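Local coordinates for protein lipolytic enzyme, G-D-S-L family (Bacteroides thetaiotaomicron, PDB 7BR2) that breaks down the drug diltiazem as a gut bacterial serine esterase of the GDSL (SGNH hydrolase) family, at residues A22-N27 and V82-F87; V133-S138 and E176-N181; A269-L274 and N301-K306. All coordinates share one frame; numbering follows the deposited sequence.

Contacts 1 and 2 belong to one parallel sheet, the core of the hydrolase domain. Contact 1 (22-27 with 82-87) and contact 2 (133-138 with 176-181) have centres about 10 Å apart and are joined because strands 82-85 and 131-136 are neighbours. Both rest on a backbone ladder, but contact 1 lies deeper in the sheet and the side chains that meet across it are almost all apolar, whereas contact 2 takes in an edge strand and carries more polar side chains. Contact 3 (269-274 with 301-306), centred about 29 and 27 Å from the other two, is also buried but involves no strand pairing: an asparagine amide and a bridging water hold a proline-rich loop.

Contact 1 of 3, residues A22-N27 and V82-F87; sequences AVFLGN and VLMVTF
The central parallel sheet of the SGNH hydrolase fold contributes two adjacent strands here, 22-26 and 82-85, in register from Ala22 beside Val82 to Leu25 beside Val85. The backbone ladder runs from Val23 N to Val82 O, Met84 N to Val23 O (2.9 Å), Leu25 N to Met84 O (2.8 Å) and Thr86 N to Leu25 O (3.1 Å), each strand giving and accepting in turn. On the face it shares with Ala22, Phe24 and Val82, Met84 does most of the packing: its CB and CG run beside Phe24 CD2 and CE2. Met84 CG lies anti to the carbonyl carbon (chi1 -83°) and the chain then bends twice, which folds the terminal methyl back over the Phe24 ring as a CH-pi contact, Met84 CE standing 3.8 Å from the ring centroid and offset toward the rim. Met84 SD sits higher above the same ring, 5.0 Å from its centroid, a Met-aromatic contact at a distance; the same CE also meets Ala22 CB at 3.8 Å. Phe220 of helix 210-223 meets Phe24 edge-to-face. On the reverse face Leu83 CD1 packs against Val23 CB and Leu25 CB, with helices 64-75 and 102-125 covering these leucines. Past the strands, Asn27 N-caps the following helix, its OD1 accepting from Ile29 N, and its side chain lies against the group Ser28, His207 and Asp204, whose geometry is consistent with the Ser-His-Asp triad of this family. Just before it, Gly26 CA lies 3.5 Å from Thr86 O in a CA-H...O contact, while Thr86 CG2 presses on Leu25 O at 3.3 Å.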
loop_
_atom_site.group_PDB
_atom_site.type_symbol
_atom_site.label_atom_id
_atom_site.label_comp_id
_atom_site.label_asym_id
_atom_site.label_seq_id
_atom_site.Cartn_x
_atom_site.Cartn_y
_atom_site.Cartn_z
ATOM N N ALA A 22 -12.630 -0.834 2.515
ATOM C CA ALA A 22 -11.537 -0.844 3.479
ATOM C C ALA A 22 -10.994 0.571 3.636
ATOM O O ALA A 22 -10.372 1.104 2.713
ATOM C CB ALA A 22 -10.439 -1.801 3.022
ATOM N N VAL A 23 -11.206 1.175 4.809
ATOM C CA VAL A 23 -10.748 2.533 5.090
ATOM C C VAL A 23 -9.515 2.453 5.974
ATOM O O VAL A 23 -9.542 1.803 7.029
ATOM C CB VAL A 23 -11.843 3.368 5.767
ATOM C CG1 VAL A 23 -11.322 4.774 6.061
ATOM C CG2 VAL A 23 -13.117 3.416 4.908
ATOM N N PHE A 24 -8.434 3.131 5.555
ATOM C CA PHE A 24 -7.174 3.183 6.303
ATOM C C PHE A 24 -7.075 4.527 7.013
ATOM O O PHE A 24 -6.693 5.530 6.407
ATOM C CB PHE A 24 -5.984 2.983 5.370
ATOM C CG PHE A 24 -5.831 1.579 4.880
ATOM C CD1 PHE A 24 -6.511 1.147 3.752
ATOM C CD2 PHE A 24 -5.000 0.686 5.544
ATOM C CE1 PHE A 24 -6.375 -0.167 3.287
ATOM C CE2 PHE A 24 -4.849 -0.610 5.092
ATOM C CZ PHE A 24 -5.544 -1.043 3.960
ATOM N N LEU A 25 -7.394 4.539 8.303
ATOM C CA LEU A 25 -7.361 5.767 9.081
ATOM C C LEU A 25 -5.948 6.027 9.604
ATOM O O LEU A 25 -5.336 5.147 10.230
ATOM C CB LEU A 25 -8.362 5.669 10.234
ATOM C CG LEU A 25 -8.229 6.636 11.412
ATOM C CD1 LEU A 25 -8.357 8.071 10.949
ATOM C CD2 LEU A 25 -9.304 6.314 12.421
ATOM N N GLY A 26 -5.423 7.226 9.364
ATOM C CA GLY A 26 -4.054 7.442 9.800
ATOM C C GLY A 26 -3.642 8.896 9.785
ATOM O O GLY A 26 -4.474 9.802 9.702
ATOM N N ASN A 27 -2.323 9.107 9.876
ATOM C CA ASN A 27 -1.783 10.461 9.858
ATOM C C ASN A 27 -1.116 10.773 8.525
ATOM O O ASN A 27 -1.602 10.333 7.470
ATOM C CB ASN A 27 -0.801 10.679 11.022
ATOM C CG ASN A 27 0.315 9.638 11.079
ATOM O OD1 ASN A 27 0.666 9.015 10.066
ATOM N ND2 ASN A 27 0.896 9.469 12.270
ATOM N N VAL A 82 -14.413 -2.689 6.608
ATOM C CA VAL A 82 -13.172 -2.984 7.313
ATOM C C VAL A 82 -12.453 -1.664 7.562
ATOM O O VAL A 82 -12.191 -0.916 6.618
ATOM C CB VAL A 82 -12.266 -3.947 6.516
ATOM C CG1 VAL A 82 -11.118 -4.418 7.384
ATOM C CG2 VAL A 82 -13.062 -5.149 6.012
ATOM N N LEU A 83 -12.091 -1.408 8.818
ATOM C CA LEU A 83 -11.460 -0.154 9.228
ATOM C C LEU A 83 -10.103 -0.466 9.849
ATOM O O LEU A 83 -10.026 -1.191 10.845
ATOM C CB LEU A 83 -12.338 0.611 10.227
ATOM C CG LEU A 83 -11.775 1.902 10.850
ATOM C CD1 LEU A 83 -11.517 2.948 9.798
ATOM C CD2 LEU A 83 -12.696 2.452 11.920
ATOM N N MET A 84 -9.038 0.029 9.227
ATOM C CA MET A 84 -7.696 -0.064 9.779
ATOM C C MET A 84 -7.356 1.236 10.500
ATOM O O MET A 84 -7.656 2.322 10.003
ATOM C CB MET A 84 -6.679 -0.359 8.675
ATOM C CG MET A 84 -6.570 -1.840 8.299
ATOM S SD MET A 84 -8.092 -2.611 7.673
ATOM C CE MET A 84 -8.405 -1.665 6.180
ATOM N N VAL A 85 -6.754 1.121 11.686
ATOM C CA VAL A 85 -6.492 2.258 12.566
ATOM C C VAL A 85 -5.008 2.268 12.924
ATOM O O VAL A 85 -4.496 1.293 13.485
ATOM C CB VAL A 85 -7.364 2.210 13.835
ATOM C CG1 VAL A 85 -7.108 3.413 14.729
ATOM C CG2 VAL A 85 -8.850 2.100 13.477
ATOM N N THR A 86 -4.307 3.344 12.558
ATOM C CA THR A 86 -2.890 3.516 12.859
ATOM C C THR A 86 -2.629 4.948 13.309
ATOM O O THR A 86 -3.216 5.894 12.772
ATOM C CB THR A 86 -2.006 3.176 11.654
ATOM O OG1 THR A 86 -0.629 3.202 12.059
ATOM C CG2 THR A 86 -2.221 4.167 10.499
ATOM N N PHE A 87 -1.771 5.102 14.313
ATOM C CA PHE A 87 -1.465 6.413 14.876
ATOM C C PHE A 87 -0.247 6.265 15.772
ATOM O O PHE A 87 0.244 5.156 16.010
ATOM C CB PHE A 87 -2.644 6.994 15.669
ATOM C CG PHE A 87 -2.956 6.240 16.930
ATOM C CD1 PHE A 87 -3.530 4.982 16.875
ATOM C CD2 PHE A 87 -2.659 6.784 18.170
ATOM C CE1 PHE A 87 -3.806 4.284 18.035
ATOM C CE2 PHE A 87 -2.934 6.096 19.327
ATOM C CZ PHE A 87 -3.510 4.843 19.263
#

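Contact 2 of 3, residues V133-S138 and E176-N181; sequences VMTGTS and EFTDWN
Gly136 N donates to Thr178 O (2.8 Å), and Gly136 O accepts Trp180 N (3.0 Å), so the glycine is gripped at both ends. Farther back, Met134 N bonds to Glu176 O and Thr178 N to Met134 O, completing a parallel ladder. Asp179 OD1, which lies 3.5 Å from Gly136 CA, caps Asn181 N (2.8 Å), met from above the carboxylate plane. Asn181 ND2 reaches Thr137 O in a weak bond and Asn181 OD1 accepts from Asn156. Glu176 OE2, salt-bridged to Arg131, packs on Val133 CG2 at 3.4 Å. Trp180 CG, anti to its carbonyl carbon (chi1 -75°), brings the indole beside Thr135; Thr135 CB stands over one face of the ring, its OG1 3.7 Å from Trp180 CZ3, while Thr137 CA sits at the ring edge. Replacing Trp180 by an alanine would probably open a gap beside Thr135 and leave Met216 O without its indole NE1 donor. Strand 131-136, helix 155-173 and edge strand 176-179 form a beta-alpha-beta unit: helix 155-173 lies against the Met134 and Phe177 face, helix 210-223 against that of Thr135 and Thr178, and strand 82-85 pairs along the inner side of 131-136.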
loop_
_atom_site.group_PDB
_atom_site.type_symbol
_atom_site.label_atom_id
_atom_site.label_comp_id
_atom_site.label_asym_id
_atom_site.label_seq_id
_atom_site.Cartn_x
_atom_site.Cartn_y
_atom_site.Cartn_z
ATOM N N VAL A 133 -9.423 -3.322 12.492
ATOM C CA VAL A 133 -8.064 -3.853 12.385
ATOM C C VAL A 133 -7.083 -2.828 12.954
ATOM O O VAL A 133 -6.810 -1.796 12.318
ATOM C CB VAL A 133 -7.700 -4.207 10.939
ATOM C CG1 VAL A 133 -6.287 -4.754 10.864
ATOM C CG2 VAL A 133 -8.711 -5.211 10.365
ATOM N N MET A 134 -6.523 -3.122 14.130
ATOM C CA MET A 134 -5.452 -2.287 14.660
ATOM C C MET A 134 -4.185 -2.558 13.867
ATOM O O MET A 134 -3.790 -3.716 13.708
ATOM C CB MET A 134 -5.230 -2.587 16.142
ATOM C CG MET A 134 -6.397 -2.224 17.045
ATOM S SD MET A 134 -6.649 -0.454 17.187
ATOM C CE MET A 134 -8.335 -0.277 16.602
ATOM N N THR A 135 -3.569 -1.509 13.320
ATOM C CA THR A 135 -2.349 -1.659 12.526
ATOM C C THR A 135 -1.289 -0.759 13.144
ATOM O O THR A 135 -1.376 0.471 13.045
ATOM C CB THR A 135 -2.556 -1.316 11.047
ATOM O OG1 THR A 135 -2.697 0.104 10.899
ATOM C CG2 THR A 135 -3.783 -1.968 10.523
ATOM N N GLY A 136 -0.283 -1.372 13.770
ATOM C CA GLY A 136 0.757 -0.621 14.445
ATOM C C GLY A 136 1.547 0.197 13.456
ATOM O O GLY A 136 1.995 -0.341 12.442
ATOM N N THR A 137 1.675 1.500 13.703
ATOM C CA THR A 137 2.307 2.386 12.731
ATOM C C THR A 137 3.736 1.954 12.401
ATOM O O THR A 137 4.435 1.327 13.208
ATOM C CB THR A 137 2.342 3.823 13.243
ATOM O OG1 THR A 137 3.105 4.624 12.336
ATOM C CG2 THR A 137 2.985 3.897 14.621
ATOM N N SER A 138 4.163 2.306 11.186
ATOM C CA SER A 138 5.560 2.233 10.811
ATOM C C SER A 138 6.407 3.040 11.805
ATOM O O SER A 138 5.910 3.957 12.457
ATOM C CB SER A 138 5.737 2.749 9.377
ATOM O OG SER A 138 5.144 4.024 9.206
ATOM N N GLU A 176 -8.767 -7.721 15.020
ATOM C CA GLU A 176 -7.514 -8.227 14.484
ATOM C C GLU A 176 -6.396 -7.213 14.710
ATOM O O GLU A 176 -6.638 -6.028 14.940
ATOM C CB GLU A 176 -7.655 -8.561 12.993
ATOM C CG GLU A 176 -8.850 -9.477 12.703
ATOM C CD GLU A 176 -9.183 -9.609 11.222
ATOM O OE1 GLU A 176 -9.253 -10.757 10.737
ATOM O OE2 GLU A 176 -9.399 -8.574 10.553
ATOM N N PHE A 177 -5.155 -7.696 14.660
ATOM C CA PHE A 177 -4.004 -6.842 14.909
ATOM C C PHE A 177 -2.878 -7.227 13.961
ATOM O O PHE A 177 -2.608 -8.415 13.754
ATOM C CB PHE A 177 -3.512 -6.958 16.367
ATOM C CG PHE A 177 -2.232 -6.200 16.639
ATOM C CD1 PHE A 177 -0.980 -6.780 16.412
ATOM C CD2 PHE A 177 -2.277 -4.891 17.116
ATOM C CE1 PHE A 177 0.196 -6.070 16.646
ATOM C CE2 PHE A 177 -1.101 -4.172 17.362
ATOM C CZ PHE A 177 0.137 -4.767 17.126
ATOM N N THR A 178 -2.203 -6.214 13.420
ATOM C CA THR A 178 -0.956 -6.396 12.696
ATOM C C THR A 178 -0.062 -5.200 12.996
ATOM O O THR A 178 -0.538 -4.132 13.381
ATOM C CB THR A 178 -1.185 -6.541 11.195
ATOM O OG1 THR A 178 0.059 -6.838 10.558
ATOM C CG2 THR A 178 -1.749 -5.254 10.614
ATOM N N ASP A 179 1.245 -5.385 12.833
ATOM C CA ASP A 179 2.212 -4.375 13.243
ATOM C C ASP A 179 3.206 -4.123 12.124
ATOM O O ASP A 179 3.746 -5.073 11.546
ATOM C CB ASP A 179 2.940 -4.799 14.519
ATOM C CG ASP A 179 3.932 -3.753 15.001
ATOM O OD1 ASP A 179 3.700 -2.540 14.760
ATOM O OD2 ASP A 179 4.947 -4.146 15.618
ATOM N N TRP A 180 3.410 -2.848 11.788
ATOM C CA TRP A 180 4.490 -2.479 10.880
ATOM C C TRP A 180 5.785 -2.155 11.610
ATOM O O TRP A 180 6.849 -2.180 10.994
ATOM C CB TRP A 180 4.103 -1.257 10.027
ATOM C CG TRP A 180 3.130 -1.476 8.879
ATOM C CD1 TRP A 180 3.225 -2.403 7.871
ATOM C CD2 TRP A 180 1.955 -0.705 8.602
ATOM N NE1 TRP A 180 2.165 -2.268 7.005
ATOM C CE2 TRP A 180 1.372 -1.233 7.430
ATOM C CE3 TRP A 180 1.331 0.376 9.241
ATOM C CZ2 TRP A 180 0.199 -0.713 6.880
ATOM C CZ3 TRP A 180 0.156 0.886 8.693
ATOM C CH2 TRP A 180 -0.394 0.339 7.526
ATOM N N ASN A 181 5.706 -1.828 12.896
ATOM C CA ASN A 181 6.840 -1.225 13.590
ATOM C C ASN A 181 7.989 -2.222 13.739
ATOM O O ASN A 181 9.111 -1.967 13.287
ATOM C CB ASN A 181 6.376 -0.702 14.952
ATOM C CG ASN A 181 7.291 0.363 15.504
ATOM O OD1 ASN A 181 8.436 0.092 15.853
ATOM N ND2 ASN A 181 6.789 1.595 15.577
#

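Contact 3 of 3, residues A269-L274 and N301-K306; sequences ALPYPL and NTELLK
Asn301, just after helix 296-300, reaches toward Tyr272 and grips its backbone with both ends of one amide: OD1 accepts Tyr272 N at 2.9 Å, and ND2 donates to Tyr272 O at 2.9 Å. The second bond lies in the carbonyl plane of Tyr272, on a lone pair of its oxygen, yet leaves the Asn301 amide plane by about 30°, so amide and loop backbone are not coplanar. Between the two bonds, Tyr272 CB rests on Asn301 CG at 3.6 Å. Two residues on, Glu303 is the next to meet the loop. Its CG is anti to the backbone N (chi1 -175°) and the chain stays extended, which carries the carboxylate to the Pro271 ring; OE1 meets that ring 3.9 Å from Pro271 CB and about as near to CG and CD. Glu303 OE2 reaches further through a water that donates both to it (2.9 Å) and to Ala269 O (2.8 Å), and it also accepts from Tyr265 OH and Gln345 NE2, bonds likely to stabilise a negative charge. From Leu304 onward the strand departs into the mixed sheet. Tyr272 points its ring the other way, into helix 35-46, where its OH bonds to Phe38 O. An asparagine amide pairing with the N and O of one extended residue, flanked here by two prolines, imitates the two-bond pairing of a beta strand and docks the loop between the hydrolase domain and the following sheet region.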
loop_
_atom_site.group_PDB
_atom_site.type_symbol
_atom_site.label_atom_id
_atom_site.label_comp_id
_atom_site.label_asym_id
_atom_site.label_seq_id
_atom_site.Cartn_x
_atom_site.Cartn_y
_atom_site.Cartn_z
ATOM N N ALA A 269 -4.753 -14.459 -12.850
ATOM C CA ALA A 269 -4.344 -13.192 -12.283
ATOM C C ALA A 269 -3.221 -12.631 -13.135
ATOM O O ALA A 269 -2.569 -13.355 -13.890
ATOM C CB ALA A 269 -3.903 -13.348 -10.824
ATOM N N LEU A 270 -3.010 -11.335 -13.008
ATOM C CA LEU A 270 -1.917 -10.627 -13.652
ATOM C C LEU A 270 -0.737 -10.512 -12.694
ATOM O O LEU A 270 -0.899 -10.689 -11.482
ATOM C CB LEU A 270 -2.376 -9.226 -14.093
ATOM C CG LEU A 270 -3.481 -9.135 -15.150
ATOM C CD1 LEU A 270 -3.883 -7.673 -15.397
ATOM C CD2 LEU A 270 -3.056 -9.812 -16.448
ATOM N N PRO A 271 0.479 -10.274 -13.198
ATOM C CA PRO A 271 1.601 -9.997 -12.289
ATOM C C PRO A 271 1.408 -8.675 -11.561
ATOM O O PRO A 271 0.679 -7.784 -12.004
ATOM C CB PRO A 271 2.818 -9.941 -13.218
ATOM C CG PRO A 271 2.259 -9.552 -14.549
ATOM C CD PRO A 271 0.890 -10.194 -14.613
ATOM N N TYR A 272 2.082 -8.555 -10.425
ATOM C CA TYR A 272 2.045 -7.308 -9.679
ATOM C C TYR A 272 2.974 -6.305 -10.337
ATOM O O TYR A 272 4.163 -6.598 -10.511
ATOM C CB TYR A 272 2.454 -7.504 -8.235
ATOM C CG TYR A 272 2.184 -6.269 -7.417
ATOM C CD1 TYR A 272 0.921 -6.038 -6.872
ATOM C CD2 TYR A 272 3.175 -5.305 -7.226
ATOM C CE1 TYR A 272 0.662 -4.898 -6.133
ATOM C CE2 TYR A 272 2.922 -4.161 -6.489
ATOM C CZ TYR A 272 1.661 -3.960 -5.951
ATOM O OH TYR A 272 1.409 -2.825 -5.211
ATOM N N PRO A 273 2.474 -5.147 -10.759
ATOM C CA PRO A 273 3.327 -4.159 -11.422
ATOM C C PRO A 273 3.972 -3.209 -10.430
ATOM O O PRO A 273 3.360 -2.770 -9.453
ATOM C CB PRO A 273 2.345 -3.442 -12.356
ATOM C CG PRO A 273 1.062 -3.518 -11.640
ATOM C CD PRO A 273 1.052 -4.786 -10.820
ATOM N N LEU A 274 5.240 -2.892 -10.703
ATOM C CA LEU A 274 6.059 -2.070 -9.823
ATOM C C LEU A 274 6.461 -0.799 -10.552
ATOM O O LEU A 274 7.028 -0.852 -11.650
ATOM C CB LEU A 274 7.300 -2.837 -9.359
ATOM C CG LEU A 274 6.970 -4.029 -8.464
ATOM C CD1 LEU A 274 8.153 -4.975 -8.293
ATOM C CD2 LEU A 274 6.434 -3.573 -7.108
ATOM N N ASN A 301 5.259 -12.102 -5.985
ATOM C CA ASN A 301 5.247 -11.756 -7.396
ATOM C C ASN A 301 5.983 -12.803 -8.210
ATOM O O ASN A 301 6.890 -12.496 -8.981
ATOM C CB ASN A 301 5.824 -10.369 -7.643
ATOM C CG ASN A 301 5.212 -9.711 -8.858
ATOM O OD1 ASN A 301 4.206 -10.187 -9.385
ATOM N ND2 ASN A 301 5.833 -8.643 -9.334
ATOM N N THR A 302 5.578 -14.069 -8.062
ATOM C CA THR A 302 6.157 -15.182 -8.815
ATOM C C THR A 302 5.133 -15.740 -9.805
ATOM O O THR A 302 4.158 -16.394 -9.409
ATOM C CB THR A 302 6.651 -16.270 -7.863
ATOM O OG1 THR A 302 7.758 -15.762 -7.109
ATOM C CG2 THR A 302 7.104 -17.491 -8.640
ATOM N N GLU A 303 5.375 -15.495 -11.090
ATOM C CA GLU A 303 4.612 -16.062 -12.199
ATOM C C GLU A 303 5.559 -17.027 -12.912
ATOM O O GLU A 303 6.226 -16.678 -13.895
ATOM C CB GLU A 303 4.093 -14.945 -13.139
ATOM C CG GLU A 303 3.183 -15.434 -14.251
ATOM C CD GLU A 303 2.815 -14.346 -15.261
ATOM O OE1 GLU A 303 3.377 -13.226 -15.205
ATOM O OE2 GLU A 303 1.944 -14.620 -16.117
ATOM N N LEU A 304 5.618 -18.258 -12.410
ATOM C CA LEU A 304 6.717 -19.159 -12.742
ATOM C C LEU A 304 6.433 -19.936 -14.021
ATOM O O LEU A 304 5.391 -20.587 -14.147
ATOM C CB LEU A 304 6.989 -20.123 -11.588
ATOM C CG LEU A 304 8.364 -20.797 -11.689
ATOM C CD1 LEU A 304 9.518 -19.813 -11.449
ATOM C CD2 LEU A 304 8.459 -21.982 -10.737
ATOM N N LEU A 305 7.362 -19.866 -14.970
ATOM C CA LEU A 305 7.308 -20.691 -16.171
ATOM C C LEU A 305 8.438 -21.717 -16.128
ATOM O O LEU A 305 9.624 -21.354 -16.152
ATOM C CB LEU A 305 7.388 -19.841 -17.437
ATOM C CG LEU A 305 7.626 -20.645 -18.717
ATOM C CD1 LEU A 305 6.464 -21.590 -19.007
ATOM C CD2 LEU A 305 7.858 -19.702 -19.902
ATOM N N LYS A 306 8.066 -22.994 -16.070
ATOM C CA LYS A 306 9.009 -24.104 -16.045
ATOM C C LYS A 306 8.732 -24.991 -17.248
ATOM O O LYS A 306 7.628 -25.529 -17.387
ATOM C CB LYS A 306 8.888 -24.913 -14.745
ATOM C CG LYS A 306 10.080 -25.819 -14.486
ATOM C CD LYS A 306 9.889 -26.704 -13.278
ATOM C CE LYS A 306 10.071 -25.921 -11.991
ATOM N NZ LYS A 306 9.379 -26.605 -10.870
HETATM O O HOH W 1 -0.605 -13.165 -15.924
#